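Local coordinates for protein sialidase B (Streptococcus pneumoniae serotype 4, PDB 4XJW) that hydrolyses alpha-(2->3)-, alpha-(2->6)- and alpha-(2->8)-glycosidic linkages of terminal sialic acid residues in oligosaccharides, glycoproteins and glycolipids, at residues V111-D116 / N174-D179; K117-Y122 / E131-F136. The protein carries 1 engineered substitution. All blocks are in the same frame, centred on the assembly; numbering follows the deposited sequence.

Contact 1 of 2, residues V111-D116 / N174-D179; sequences VSDSKD and NKAISD
The CB methyl of Ala-176 packs against Val-111 and Asp-113, two side chains on the same face of strand 102-113. The setting is the concanavalin-like beta sandwich of the N-terminal domain. Residues 174-179 leave strand 166-173, run across the end of strand 102-113 and lead into helix 179-182. Ala-176 points its methyl at the strand. CB lies 3.6 Å from Val-111 CG1 and 3.7 Å from Asp-113 CG. CG1 reaches it because it stands anti to the Val-111 backbone N (chi1 -179°). The Asp-113 contact is made by the root of the side chain as well, with CB of Asp-113 also 3.7 Å from Ala-176 CB. The carboxylate also lies against the methyl, while Asp-113 OD1 receives weak bonds from the backbone N atoms of Lys-115 and Asp-116, in the turn that ends the strand. The contact is small, burying 169 Å², and is made mostly by the methyl groups of Ala-176 and Val-111. Polar ties to strand 32-39 hold the loop nearby: Lys-175 O and Ile-177 N both bond to Thr-33 OG1. Further on, Ser-178 is the N-cap of the helix, and its N bonds to Glu-181 OE1. The CB of Ile-177 leaves the backbone on the far side from the strand, but Ile-177 CG1 comes within 4.3 Å of Val-111 CG2, and Ile-177 O lies 3.9 Å from Val-111 CG1.

Contact 2 of 2, residues K117-Y122 / E131-F136; sequences KTYTMY and ETVDTF
Tyr-119 and Glu-131 form an antiparallel hydrogen-bonded pair. Tyr-119 N gives its proton to Glu-131 O, and Glu-131 N gives its own to Tyr-119 O, both at 2.8 Å. The next link is Val-133 N to Lys-117 O at 3.0 Å, with the donor nearly in line with the carbonyl (172° at O). Between these links, Thr-118 and Thr-132 are a non-hydrogen-bonded pair. Their hydroxyls bond to each other, OG1 to OG1 at 2.8 Å, and Thr-118 OG1 also bonds to Asp-116 O. The extended Lys-117 chain carries NZ to Asp-134 O at 2.7 Å; NZ lies 28° off the carbonyl plane. A water accepts from Phe-136 N at 2.9 Å and, weakly, from Lys-117 NZ. The Asp-134 carboxylate is not in contact with that amine. Phe-136 lies nearly parallel to the Tyr-119 ring (17°), but the two are slid apart and barely overlap. Phe-136 CE1 sits over one Tyr-119 face. Tyr-119 OH is bonded to Leu-137 O. Lys-117 has positive phi, and it and Thr-118 both face Asp-113. This is a G1 beta bulge, at the turn between strands 102-113 and 118-123; the ladder itself is the open end of the antiparallel hairpin 118-123 / 126-132.

In the fold
Contacts 1 and 2 have centres about 9 Å apart and both reach the same sheet, where strands 102-113 and 118-123 are neighbours. Val-111 N and Thr-120 O, 2.8 Å apart, probably bond between those strands. The contacts use opposite faces of strand 102-113. Val-111 and Asp-113 meet residues 174-179, while Ser-112 turns to the aromatic pair of contact 2, its OG 3.3 Å from Phe-136 CZ and 3.4 Å from Tyr-119 CE1. Tyr-122 OH and Asp-179 OD1, 2.7 Å apart, form a further tie, a probable hydrogen bond. Both contacts belong to the N-terminal domain, away from the probable catalytic residues and from the pocket that holds the inhibitor.

Contact 1 of 2, residues V111-D116 / N174-D179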
# COMPACT_ATOMS: atom_id res chain seq x y z
N VAL A 111 17.83 18.02 -7.44
CA VAL A 111 19.20 17.95 -7.95
C VAL A 111 19.21 17.96 -9.49
O VAL A 111 18.58 17.11 -10.14
CB VAL A 111 19.92 16.70 -7.41
CG1 VAL A 111 21.35 16.66 -7.92
CG2 VAL A 111 19.91 16.70 -5.88
N SER A 112 19.91 18.93 -10.06
CA SER A 112 20.06 19.07 -11.50
C SER A 112 21.52 18.76 -11.86
O SER A 112 22.41 19.58 -11.63
CB SER A 112 19.67 20.49 -11.93
OG SER A 112 19.74 20.67 -13.33
N ASP A 113 21.76 17.57 -12.41
CA ASP A 113 23.10 17.00 -12.52
C ASP A 113 23.55 16.94 -13.97
O ASP A 113 23.14 16.05 -14.72
CB ASP A 113 23.10 15.60 -11.90
CG ASP A 113 24.49 15.00 -11.78
OD1 ASP A 113 25.44 15.56 -12.36
OD2 ASP A 113 24.62 13.96 -11.11
N SER A 114 24.42 17.87 -14.36
CA SER A 114 24.89 17.95 -15.74
C SER A 114 25.76 16.77 -16.18
O SER A 114 25.66 16.32 -17.33
CB SER A 114 25.59 19.29 -16.02
OG SER A 114 26.70 19.50 -15.17
N LYS A 115 26.59 16.26 -15.29
CA LYS A 115 27.48 15.16 -15.67
C LYS A 115 26.73 13.85 -15.91
O LYS A 115 27.08 13.10 -16.82
CB LYS A 115 28.60 14.98 -14.65
CG LYS A 115 29.66 16.08 -14.71
CD LYS A 115 31.05 15.51 -14.97
CE LYS A 115 32.13 16.38 -14.32
NZ LYS A 115 33.51 15.87 -14.57
N ASP A 116 25.69 13.58 -15.12
CA ASP A 116 24.88 12.37 -15.33
C ASP A 116 23.61 12.66 -16.13
O ASP A 116 22.81 11.74 -16.39
CB ASP A 116 24.52 11.68 -14.02
CG ASP A 116 25.70 10.96 -13.39
OD1 ASP A 116 26.78 10.95 -14.02
OD2 ASP A 116 25.55 10.41 -12.28
N ASN A 174 25.74 25.49 -6.21
CA ASN A 174 26.28 25.27 -7.55
C ASN A 174 26.98 23.91 -7.67
O ASN A 174 28.13 23.81 -8.10
CB ASN A 174 27.22 26.41 -7.96
CG ASN A 174 26.47 27.69 -8.32
OD1 ASN A 174 25.39 27.64 -8.93
ND2 ASN A 174 27.05 28.83 -7.97
N LYS A 175 26.25 22.87 -7.28
CA LYS A 175 26.74 21.51 -7.38
C LYS A 175 25.52 20.59 -7.37
O LYS A 175 24.47 20.95 -6.83
CB LYS A 175 27.62 21.21 -6.16
CG LYS A 175 28.25 19.83 -6.13
CD LYS A 175 29.05 19.64 -4.84
CE LYS A 175 29.44 18.19 -4.65
NZ LYS A 175 30.04 17.95 -3.30
N ALA A 176 25.65 19.43 -8.01
CA ALA A 176 24.67 18.36 -7.84
C ALA A 176 25.12 17.54 -6.65
O ALA A 176 26.07 16.76 -6.75
CB ALA A 176 24.63 17.50 -9.09
N ILE A 177 24.47 17.72 -5.50
CA ILE A 177 24.87 16.98 -4.32
C ILE A 177 24.50 15.50 -4.44
O ILE A 177 23.48 15.15 -5.04
CB ILE A 177 24.33 17.57 -2.99
CG1 ILE A 177 22.83 17.38 -2.86
CG2 ILE A 177 24.74 19.05 -2.85
CD1 ILE A 177 22.31 17.72 -1.47
N SER A 178 25.33 14.64 -3.86
CA SER A 178 25.15 13.20 -3.96
C SER A 178 23.96 12.72 -3.16
O SER A 178 23.49 13.41 -2.25
CB SER A 178 26.40 12.48 -3.45
OG SER A 178 26.55 12.67 -2.06
N ASP A 179 23.48 11.52 -3.49
CA ASP A 179 22.41 10.88 -2.74
C ASP A 179 22.79 10.79 -1.25
O ASP A 179 21.96 11.04 -0.38
CB ASP A 179 22.13 9.49 -3.31
CG ASP A 179 20.81 8.91 -2.82
OD1 ASP A 179 19.75 9.38 -3.29
OD2 ASP A 179 20.84 7.99 -1.98

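Contact 2 of 2, residues K117-Y122 / E131-F136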
# COMPACT_ATOMS: atom_id res chain seq x y z
N LYS A 117 23.44 13.92 -16.51
CA LYS A 117 22.30 14.37 -17.30
C LYS A 117 20.99 13.96 -16.67
O LYS A 117 20.06 13.54 -17.36
CB LYS A 117 22.35 13.81 -18.73
CG LYS A 117 23.58 14.20 -19.51
CD LYS A 117 23.44 13.73 -20.95
CE LYS A 117 24.39 14.44 -21.87
NZ LYS A 117 24.05 14.17 -23.30
N THR A 118 20.91 14.10 -15.35
CA THR A 118 19.77 13.59 -14.61
C THR A 118 19.16 14.66 -13.72
O THR A 118 19.87 15.49 -13.14
CB THR A 118 20.18 12.37 -13.79
OG1 THR A 118 20.59 11.32 -14.68
CG2 THR A 118 19.03 11.86 -12.92
N TYR A 119 17.83 14.65 -13.63
CA TYR A 119 17.10 15.52 -12.72
C TYR A 119 16.45 14.62 -11.69
O TYR A 119 15.73 13.68 -12.04
CB TYR A 119 16.02 16.30 -13.47
CG TYR A 119 16.50 17.15 -14.62
CD1 TYR A 119 17.07 18.40 -14.40
CD2 TYR A 119 16.34 16.72 -15.93
CE1 TYR A 119 17.50 19.19 -15.46
CE2 TYR A 119 16.75 17.52 -17.00
CZ TYR A 119 17.34 18.75 -16.76
OH TYR A 119 17.74 19.53 -17.81
N THR A 120 16.69 14.90 -10.41
CA THR A 120 16.15 14.06 -9.35
C THR A 120 15.46 14.90 -8.29
O THR A 120 16.03 15.88 -7.82
CB THR A 120 17.28 13.28 -8.66
OG1 THR A 120 18.02 12.52 -9.63
CG2 THR A 120 16.73 12.32 -7.59
N MET A 121 14.25 14.49 -7.90
CA MET A 121 13.49 15.21 -6.88
C MET A 121 13.27 14.35 -5.64
O MET A 121 12.85 13.20 -5.76
CB MET A 121 12.13 15.60 -7.43
CG MET A 121 11.22 16.27 -6.40
SD MET A 121 11.74 17.98 -6.06
CE MET A 121 11.15 18.75 -7.55
N TYR A 122 13.57 14.91 -4.47
CA TYR A 122 13.26 14.25 -3.20
C TYR A 122 12.30 15.14 -2.43
O TYR A 122 12.46 16.35 -2.40
CB TYR A 122 14.51 14.08 -2.34
CG TYR A 122 15.69 13.40 -3.00
CD1 TYR A 122 16.60 14.12 -3.76
CD2 TYR A 122 15.92 12.04 -2.81
CE1 TYR A 122 17.70 13.50 -4.34
CE2 TYR A 122 17.02 11.41 -3.38
CZ TYR A 122 17.90 12.15 -4.15
OH TYR A 122 18.99 11.53 -4.71
N GLU A 131 15.06 11.41 -13.46
CA GLU A 131 14.91 11.33 -14.91
C GLU A 131 16.20 11.68 -15.62
O GLU A 131 16.72 12.79 -15.46
CB GLU A 131 13.80 12.28 -15.36
CG GLU A 131 12.45 12.01 -14.72
CD GLU A 131 11.66 10.91 -15.40
OE1 GLU A 131 12.19 10.33 -16.37
OE2 GLU A 131 10.52 10.63 -14.97
N THR A 132 16.72 10.74 -16.40
CA THR A 132 17.88 10.98 -17.25
C THR A 132 17.45 11.34 -18.67
O THR A 132 16.54 10.73 -19.21
CB THR A 132 18.79 9.73 -17.30
OG1 THR A 132 19.09 9.32 -15.96
CG2 THR A 132 20.08 10.03 -18.04
N VAL A 133 18.09 12.34 -19.27
CA VAL A 133 17.72 12.81 -20.60
C VAL A 133 18.91 12.76 -21.55
O VAL A 133 20.06 12.78 -21.11
CB VAL A 133 17.15 14.25 -20.57
CG1 VAL A 133 15.82 14.30 -19.82
CG2 VAL A 133 18.15 15.21 -19.94
N ASP A 134 18.63 12.69 -22.85
CA ASP A 134 19.68 12.69 -23.87
C ASP A 134 20.32 14.06 -24.03
O ASP A 134 21.54 14.18 -24.21
CB ASP A 134 19.12 12.24 -25.22
CG ASP A 134 18.71 10.79 -25.23
OD1 ASP A 134 19.43 9.96 -24.64
OD2 ASP A 134 17.66 10.48 -25.84
N THR A 135 19.50 15.10 -24.00
CA THR A 135 20.01 16.46 -24.11
C THR A 135 19.71 17.21 -22.82
O THR A 135 18.56 17.54 -22.52
CB THR A 135 19.39 17.20 -25.29
OG1 THR A 135 19.59 16.42 -26.48
CG2 THR A 135 20.04 18.57 -25.47
N PHE A 136 20.75 17.45 -22.04
CA PHE A 136 20.57 18.08 -20.74
C PHE A 136 20.41 19.59 -20.87
O PHE A 136 21.05 20.22 -21.70
CB PHE A 136 21.77 17.76 -19.85
CG PHE A 136 21.62 18.24 -18.43
CD1 PHE A 136 20.81 17.55 -17.54
CD2 PHE A 136 22.30 19.38 -17.99
CE1 PHE A 136 20.67 17.98 -16.23
CE2 PHE A 136 22.16 19.82 -16.68
CZ PHE A 136 21.35 19.12 -15.80
O HOH W 1 23.40 17.17 -23.10